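Local coordinates for protein hypothetical bacterial 6-phosphogluconolactonase (Bacteroides fragilis, PDB 3SCY) that is a putative 6-phosphogluconolactonase, a seven-bladed beta-propeller protein that would hydrolyse the lactone of 6-phosphogluconate if the assignment holds, at residues Phe333-Asp336 against Leu341-Asp344. Sequence-based numbering, arbitrary orientation.
With NA (sodium ion), chain E.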
loop_
_atom_site.group_PDB
_atom_site.type_symbol
_atom_site.label_atom_id
_atom_site.label_comp_id
_atom_site.label_asym_id
_atom_site.label_seq_id
_atom_site.Cartn_x
_atom_site.Cartn_y
_atom_site.Cartn_z
ATOM N N PHE A 333 10.656 6.148 13.811
ATOM C CA PHE A 333 10.068 6.194 15.148
ATOM C C PHE A 333 10.193 4.871 15.859
ATOM O O PHE A 333 9.956 3.818 15.277
ATOM C CB PHE A 333 8.576 6.594 15.118
ATOM C CG PHE A 333 8.322 7.968 14.562
ATOM C CD1 PHE A 333 8.118 8.154 13.191
ATOM C CD2 PHE A 333 8.254 9.076 15.400
ATOM C CE1 PHE A 333 7.927 9.436 12.671
ATOM C CE2 PHE A 333 8.079 10.354 14.876
ATOM C CZ PHE A 333 7.872 10.525 13.523
ATOM N N GLU A 334 10.594 4.911 17.119
ATOM C CA GLU A 334 10.616 3.711 17.930
ATOM C C GLU A 334 9.227 3.537 18.539
ATOM O O GLU A 334 8.639 4.524 18.986
ATOM C CB GLU A 334 11.713 3.797 19.007
ATOM C CG GLU A 334 11.838 2.507 19.797
ATOM C CD GLU A 334 13.012 2.374 20.745
ATOM O OE1 GLU A 334 13.899 3.260 20.736
ATOM O OE2 GLU A 334 13.058 1.355 21.473
ATOM N N ARG A 335 8.701 2.313 18.531
ATOM C CA ARG A 335 7.409 1.945 19.095
ATOM C C ARG A 335 7.533 1.425 20.492
ATOM O O ARG A 335 8.356 0.547 20.761
ATOM C CB ARG A 335 6.748 0.828 18.285
ATOM C CG ARG A 335 6.221 1.226 16.936
ATOM C CD ARG A 335 5.320 0.142 16.341
ATOM N NE ARG A 335 4.079 -0.072 17.086
ATOM C CZ ARG A 335 3.817 -1.120 17.861
ATOM N NH1 ARG A 335 4.683 -2.124 17.951
ATOM N NH2 ARG A 335 2.679 -1.182 18.539
ATOM N N ASP A 336 6.661 1.894 21.372
ATOM C CA ASP A 336 6.571 1.305 22.693
ATOM C C ASP A 336 5.520 0.239 22.531
ATOM O O ASP A 336 4.367 0.562 22.226
ATOM C CB ASP A 336 6.215 2.365 23.750
ATOM C CG ASP A 336 6.146 1.807 25.164
ATOM O OD1 ASP A 336 5.703 0.649 25.327
ATOM O OD2 ASP A 336 6.447 2.554 26.106
ATOM N N LEU A 341 2.757 4.043 21.635
ATOM C CA LEU A 341 3.299 5.382 21.388
ATOM C C LEU A 341 4.644 5.383 20.695
ATOM O O LEU A 341 5.405 4.410 20.750
ATOM C CB LEU A 341 3.352 6.203 22.674
ATOM C CG LEU A 341 2.025 6.319 23.419
ATOM C CD1 LEU A 341 2.199 7.153 24.682
ATOM C CD2 LEU A 341 0.880 6.872 22.502
ATOM N N LEU A 342 4.919 6.491 20.011
ATOM C CA LEU A 342 6.078 6.627 19.135
ATOM C C LEU A 342 7.078 7.657 19.630
ATOM O O LEU A 342 6.683 8.663 20.235
ATOM C CB LEU A 342 5.588 7.036 17.734
ATOM C CG LEU A 342 4.564 6.119 17.091
ATOM C CD1 LEU A 342 4.139 6.643 15.719
ATOM C CD2 LEU A 342 5.115 4.679 16.945
ATOM N N THR A 343 8.383 7.415 19.340
ATOM C CA THR A 343 9.503 8.300 19.683
ATOM C C THR A 343 10.410 8.467 18.477
ATOM O O THR A 343 10.955 7.475 17.994
ATOM C CB THR A 343 10.304 7.750 20.881
ATOM O OG1 THR A 343 9.432 7.512 21.981
ATOM C CG2 THR A 343 11.444 8.686 21.310
ATOM N N ASP A 344 10.592 9.702 17.998
ATOM C CA ASP A 344 11.511 9.986 16.896
ATOM C C ASP A 344 12.934 9.745 17.402
ATOM O O ASP A 344 13.367 10.366 18.390
ATOM C CB ASP A 344 11.321 11.420 16.372
ATOM C CG ASP A 344 12.084 11.766 15.106
ATOM O OD1 ASP A 344 12.935 10.941 14.664
ATOM O OD2 ASP A 344 11.855 12.855 14.565
HETATM NA NA NA E . 5.265 10.551 20.156
HETATM O O HOH W 1 8.148 5.164 21.921
HETATM O O HOH W 2 3.054 9.094 20.081
HETATM O O HOH W 3 6.821 11.941 21.057
HETATM O O HOH W 4 3.558 12.469 19.938
HETATM O O HOH W 5 4.359 9.959 22.574
#
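F333-D336 and L341-D344 are the facing ends of an antiparallel beta hairpin, the third and fourth strands (329-335 and 342-350) of one propeller blade, next to the turn that joins them. E334 and T343 form the hydrogen-bonded pair: E334 N donates to T343 O at 2.7 Å, and T343 N returns a bond to E334 O at 2.9 Å. Beyond the last strand pair, D336 N donates to L341 O at 2.9 Å, extending the pairing into the turn. Water 1 donates to E334 O and is hydrogen-bonded to T343 OG1, a water bridge on the face that carries the E334 and T343 side chains. F333, R335 and L342 are buried, while the turn end, with D336 and L341, is exposed.

The hairpin belongs to a four-stranded antiparallel sheet, one of the seven blades of the lactonase-type propeller. On the buried face F333 CB packs against L342 CB at 4.0 Å. With CG beside its backbone N (chi1 -62°), the F333 ring crosses D344 obliquely, and its CE2 lies 3.7 Å from D344 CB; ring and carboxylate planes are 46° apart. D344 OD1 accepts a hydrogen bond from K346 N. The R335 chain lays its CG against L342 CD2 at 3.6 Å, then bends at chi3 (66°), and its guanidinium is held by Y274 OH at NE and G317 O at NH1. This joins the hairpin to the adjacent blade, since Y274 belongs to strand 272-277.

L342 also has its carbonyl on the outer edge of the blade, where L342 O binds the sodium ion at 2.4 Å. Q302 OE1, from strand 296-303 of that adjacent blade, and four waters complete the site; one of them, water 2, also accepts a hydrogen bond from L342 N.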